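PDB 4OQZ: putative oxidoreductase YfjR from Streptomyces aurantiacus, which reduces imines to amines with S selectivity, probably drawing the hydride from a bound NADPH. Local coordinates for residues Gln15-Ala20 / Glu149-Lys154; Asp191-Thr196 / Ala249-Asp254. All coordinates share one frame; numbering follows the deposited sequence.

Interaction 1 of 2, residues Gln15-Ala20 / Glu149-Lys154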
loop_
_atom_site.group_PDB
_atom_site.type_symbol
_atom_site.label_atom_id
_atom_site.label_comp_id
_atom_site.label_asym_id
_atom_site.label_seq_id
_atom_site.Cartn_x
_atom_site.Cartn_y
_atom_site.Cartn_z
ATOM N N GLN A 15 -3.819 21.617 -19.600
ATOM C CA GLN A 15 -4.014 23.033 -19.221
ATOM C C GLN A 15 -2.937 23.413 -18.205
ATOM O O GLN A 15 -2.394 24.514 -18.289
ATOM C CB GLN A 15 -5.407 23.286 -18.606
ATOM C CG GLN A 15 -6.524 23.341 -19.632
ATOM C CD GLN A 15 -7.901 23.338 -19.011
ATOM O OE1 GLN A 15 -8.195 22.611 -18.061
ATOM N NE2 GLN A 15 -8.799 24.114 -19.579
ATOM N N ALA A 16 -2.590 22.492 -17.277
ATOM C CA ALA A 16 -1.544 22.797 -16.293
ATOM C C ALA A 16 -0.155 22.865 -16.961
ATOM O O ALA A 16 0.647 23.731 -16.580
ATOM C CB ALA A 16 -1.565 21.806 -15.161
ATOM N N MET A 17 0.090 22.012 -17.986
ATOM C CA MET A 17 1.354 21.955 -18.750
ATOM C C MET A 17 1.560 23.270 -19.530
ATOM O O MET A 17 2.590 23.929 -19.359
ATOM C CB MET A 17 1.390 20.727 -19.706
ATOM C CG MET A 17 1.463 19.411 -18.962
ATOM S SD MET A 17 1.216 17.940 -19.992
ATOM C CE MET A 17 0.943 16.699 -18.667
ATOM N N ALA A 18 0.563 23.684 -20.319
ATOM C CA ALA A 18 0.593 24.968 -21.038
ATOM C C ALA A 18 0.867 26.194 -20.130
ATOM O O ALA A 18 1.685 27.037 -20.491
ATOM C CB ALA A 18 -0.682 25.158 -21.824
ATOM N N ALA A 19 0.229 26.270 -18.953
ATOM C CA ALA A 19 0.406 27.358 -17.980
ATOM C C ALA A 19 1.849 27.369 -17.415
ATOM O O ALA A 19 2.419 28.448 -17.239
ATOM C CB ALA A 19 -0.606 27.221 -16.842
ATOM N N ALA A 20 2.440 26.174 -17.162
ATOM C CA ALA A 20 3.832 26.023 -16.725
ATOM C C ALA A 20 4.761 26.525 -17.854
ATOM O O ALA A 20 5.689 27.294 -17.577
ATOM C CB ALA A 20 4.124 24.570 -16.420
ATOM N N GLU A 149 11.458 19.199 -18.400
ATOM C CA GLU A 149 11.634 19.578 -16.992
ATOM C C GLU A 149 10.612 20.665 -16.574
ATOM O O GLU A 149 10.427 20.918 -15.369
ATOM C CB GLU A 149 13.065 20.048 -16.702
ATOM C CG GLU A 149 14.064 18.902 -16.663
ATOM C CD GLU A 149 15.505 19.316 -16.444
ATOM O OE1 GLU A 149 15.836 20.513 -16.603
ATOM O OE2 GLU A 149 16.312 18.426 -16.105
ATOM N N VAL A 150 9.945 21.279 -17.571
ATOM C CA VAL A 150 8.915 22.286 -17.329
ATOM C C VAL A 150 7.680 21.543 -16.819
ATOM O O VAL A 150 7.062 22.026 -15.865
ATOM C CB VAL A 150 8.645 23.200 -18.548
ATOM C CG1 VAL A 150 7.483 24.163 -18.292
ATOM C CG2 VAL A 150 9.898 23.974 -18.932
ATOM N N ILE A 151 7.367 20.353 -17.401
ATOM C CA ILE A 151 6.248 19.482 -16.994
ATOM C C ILE A 151 6.451 19.015 -15.534
ATOM O O ILE A 151 5.581 19.271 -14.704
ATOM C CB ILE A 151 6.012 18.305 -17.987
ATOM C CG1 ILE A 151 5.481 18.843 -19.343
ATOM C CG2 ILE A 151 5.047 17.253 -17.406
ATOM C CD1 ILE A 151 5.899 17.912 -20.582
ATOM N N THR A 152 7.580 18.345 -15.235
ATOM C CA THR A 152 7.966 17.914 -13.880
ATOM C C THR A 152 9.474 18.127 -13.724
ATOM O O THR A 152 10.222 17.791 -14.637
ATOM C CB THR A 152 7.599 16.444 -13.619
ATOM O OG1 THR A 152 8.227 15.616 -14.589
ATOM C CG2 THR A 152 6.104 16.186 -13.582
ATOM N N GLY A 153 9.909 18.668 -12.581
ATOM C CA GLY A 153 11.318 18.974 -12.303
ATOM C C GLY A 153 12.278 17.813 -12.531
ATOM O O GLY A 153 13.399 18.014 -13.009
ATOM N N LYS A 154 11.808 16.576 -12.235
ATOM C CA LYS A 154 12.561 15.350 -12.443
ATOM C C LYS A 154 11.988 14.588 -13.642
ATOM O O LYS A 154 10.760 14.564 -13.858
ATOM C CB LYS A 154 12.560 14.465 -11.185
ATOM C CG LYS A 154 13.076 15.132 -9.911
ATOM C CD LYS A 154 12.607 14.331 -8.678
ATOM C CE LYS A 154 13.064 14.913 -7.360
ATOM N NZ LYS A 154 12.386 14.258 -6.208
#
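The hydroxyl OG1 of T152, next along the chain from the I151 that packs on M17, is held by two groups. It donates to the carbonyl of its own turn, T152 OG1 to K154 O at 2.8 Å, and it also hydrogen-bonds OG1 of T132. OG1 comes in nearly in line with the K154 C=O bond (C=O...OG1 angle 156°), tilted 22° out of the carbonyl plane. This bond closes the T152-K154 turn.

The contact itself is apolar and buried. A20 and V150 form one half. The branch CG1 of V150 lies 3.6 Å from C of A20 and 3.7 Å from A20 O, so it presses on the peptide group as well as on the methyl. A20 CB is 3.9 Å from the same CG1 and 3.9 Å from V150 O. V150 carries CG1 opposite its backbone N (chi1 175°), and this is the branch that reaches helix 12-23.

M17 and I151 form the other half. Here the backbones come nearest, with CA of M17 5.8 Å from CA of I151. Their chains cross at a slant, and CG of M17 lies 4.1 Å from CG1 of I151. Both side chains also touch I63 of strand 61-64, while Y21 packs on V150 and I151.

Helix 12-23 continues what is probably a GxGxxG-type dinucleotide-binding motif of the Rossmann fold, whose last glycine lies in it. M17 touches residues of that motif. The helix thus meets the 149-151 part of helix 138-151. Across this seam the two helices are held by shape and by exclusion of water, while the polar bonds of T152 fix the turn beside it.

Interaction 2 of 2, residues Asp191-Thr196 / Ala249-Asp254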
loop_
_atom_site.group_PDB
_atom_site.type_symbol
_atom_site.label_atom_id
_atom_site.label_comp_id
_atom_site.label_asym_id
_atom_site.label_seq_id
_atom_site.Cartn_x
_atom_site.Cartn_y
_atom_site.Cartn_z
ATOM N N ASP A 191 -14.722 3.275 11.148
ATOM C CA ASP A 191 -15.985 4.018 11.280
ATOM C C ASP A 191 -16.957 3.258 12.176
ATOM O O ASP A 191 -17.462 3.838 13.134
ATOM C CB ASP A 191 -16.621 4.288 9.911
ATOM C CG ASP A 191 -17.897 5.094 10.008
ATOM O OD1 ASP A 191 -18.996 4.474 10.027
ATOM O OD2 ASP A 191 -17.803 6.336 10.090
ATOM N N ALA A 192 -17.183 1.954 11.900
ATOM C CA ALA A 192 -18.060 1.082 12.684
ATOM C C ALA A 192 -17.593 0.941 14.145
ATOM O O ALA A 192 -18.257 0.261 14.943
ATOM C CB ALA A 192 -18.170 -0.283 12.022
ATOM N N HIS A 193 -16.482 1.643 14.499
ATOM C CA HIS A 193 -15.869 1.655 15.828
ATOM C C HIS A 193 -15.599 3.048 16.443
ATOM O O HIS A 193 -14.822 3.156 17.390
ATOM C CB HIS A 193 -14.609 0.798 15.824
ATOM C CG HIS A 193 -14.871 -0.654 15.583
ATOM N ND1 HIS A 193 -14.620 -1.234 14.355
ATOM C CD2 HIS A 193 -15.316 -1.606 16.436
ATOM C CE1 HIS A 193 -14.924 -2.513 14.494
ATOM N NE2 HIS A 193 -15.358 -2.782 15.727
ATOM N N GLY A 194 -16.278 4.075 15.941
ATOM C CA GLY A 194 -16.182 5.441 16.453
ATOM C C GLY A 194 -14.940 6.235 16.090
ATOM O O GLY A 194 -14.731 7.325 16.639
ATOM N N LEU A 195 -14.117 5.717 15.151
ATOM C CA LEU A 195 -12.894 6.381 14.706
ATOM C C LEU A 195 -13.060 7.056 13.352
ATOM O O LEU A 195 -13.700 6.502 12.441
ATOM C CB LEU A 195 -11.697 5.385 14.691
ATOM C CG LEU A 195 -11.383 4.690 16.036
ATOM C CD1 LEU A 195 -10.587 3.429 15.832
ATOM C CD2 LEU A 195 -10.680 5.626 17.010
ATOM N N THR A 196 -12.462 8.248 13.216
ATOM C CA THR A 196 -12.512 9.043 11.986
ATOM C C THR A 196 -11.328 8.691 11.074
ATOM O O THR A 196 -10.430 7.976 11.501
ATOM C CB THR A 196 -12.609 10.562 12.295
ATOM O OG1 THR A 196 -11.305 11.119 12.488
ATOM C CG2 THR A 196 -13.559 10.894 13.461
ATOM N N ALA A 249 -16.410 -8.426 8.770
ATOM C CA ALA A 249 -17.695 -9.130 8.710
ATOM C C ALA A 249 -18.476 -8.958 10.022
ATOM O O ALA A 249 -19.701 -8.847 9.988
ATOM C CB ALA A 249 -17.474 -10.607 8.411
ATOM N N ASP A 250 -17.759 -8.914 11.173
ATOM C CA ASP A 250 -18.362 -8.737 12.500
ATOM C C ASP A 250 -18.975 -7.343 12.667
ATOM O O ASP A 250 -19.991 -7.209 13.340
ATOM C CB ASP A 250 -17.332 -8.983 13.622
ATOM C CG ASP A 250 -16.931 -10.429 13.871
ATOM O OD1 ASP A 250 -17.657 -11.341 13.409
ATOM O OD2 ASP A 250 -15.899 -10.648 14.544
ATOM N N SER A 251 -18.335 -6.318 12.070
ATOM C CA SER A 251 -18.719 -4.916 12.129
ATOM C C SER A 251 -19.767 -4.528 11.077
ATOM O O SER A 251 -20.212 -3.383 11.057
ATOM C CB SER A 251 -17.482 -4.043 11.962
ATOM O OG SER A 251 -16.433 -4.468 12.812
ATOM N N GLY A 252 -20.147 -5.473 10.217
ATOM C CA GLY A 252 -21.102 -5.245 9.139
ATOM C C GLY A 252 -20.470 -4.599 7.918
ATOM O O GLY A 252 -21.158 -4.346 6.925
ATOM N N VAL A 253 -19.149 -4.328 7.984
ATOM C CA VAL A 253 -18.350 -3.709 6.919
ATOM C C VAL A 253 -18.159 -4.729 5.777
ATOM O O VAL A 253 -18.066 -5.927 6.033
ATOM C CB VAL A 253 -16.983 -3.180 7.481
ATOM C CG1 VAL A 253 -16.130 -2.535 6.396
ATOM C CG2 VAL A 253 -17.197 -2.200 8.631
ATOM N N ASP A 254 -18.101 -4.240 4.529
ATOM C CA ASP A 254 -17.876 -5.022 3.310
ATOM C C ASP A 254 -16.510 -5.751 3.337
ATOM O O ASP A 254 -15.482 -5.133 3.615
ATOM C CB ASP A 254 -17.993 -4.089 2.088
ATOM C CG ASP A 254 -18.009 -4.770 0.738
ATOM O OD1 ASP A 254 -19.043 -5.411 0.406
ATOM O OD2 ASP A 254 -17.025 -4.597 -0.026
HETATM O O HOH W 1 -15.763 -5.852 15.627
#
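S251 OG comes within 3.0 Å of H193 CE1, a short approach of a hydroxyl oxygen to a ring carbon. The oxygen meets the ring obliquely. A water joins the same two residues. It lies 3.1 Å from H193 NE2, in the ring plane at its edge, and donates to S251 OG at 3.2 Å.

Both side chains are also held by their own helices. H193 ND1 bonds to the carbonyl of L189, and S251 OG bonds to the carbonyl of T247. The imidazole leaves its CA with CG beside the backbone N (chi1 -65°), which swings the ring's far end to S251. Beside this polar pair the contact is apolar. CB of A192 lies 3.8 Å from S251 CB and 4.0 Å from V253 CG2.

Each segment ends a helix in a Schellman motif, with G194 and G252 at positive phi. The contact therefore joins the C-terminal ends of helices 163-191 and 234-250 in the helical C-terminal domain. The second subunit lies close by: its L167 packs on H193, and its K286 forms a salt bridge with D191.

The bond from ND1 to a carbonyl oxygen means that ND1 carries a hydrogen. S251 OG gives its proton to T247 O and accepts one from the water. Its close approach to CE1 is consistent with a C-H...O contact.

From the N terminus, strand 4-8 leads into helix 12-23. Interaction 1 closes when helix 138-151 reaches that helix, a loop of 128 residues that takes in most of the Rossmann domain's sheet. The chain then runs on through strand 154-159, one of the two edge strands of the sheet. Helix 163-191 carries the chain to the C-terminal domain. At its end interaction 2 opens, and it closes after 52 residues, mostly helix, at the end of helix 234-250. The two loops follow in series and neither nest nor cross. The nearest atoms of interaction 1 and interaction 2 are about 30 Å apart. Interaction 1 ties together helices within the Rossmann domain; interaction 2 ties helix ends near the second subunit.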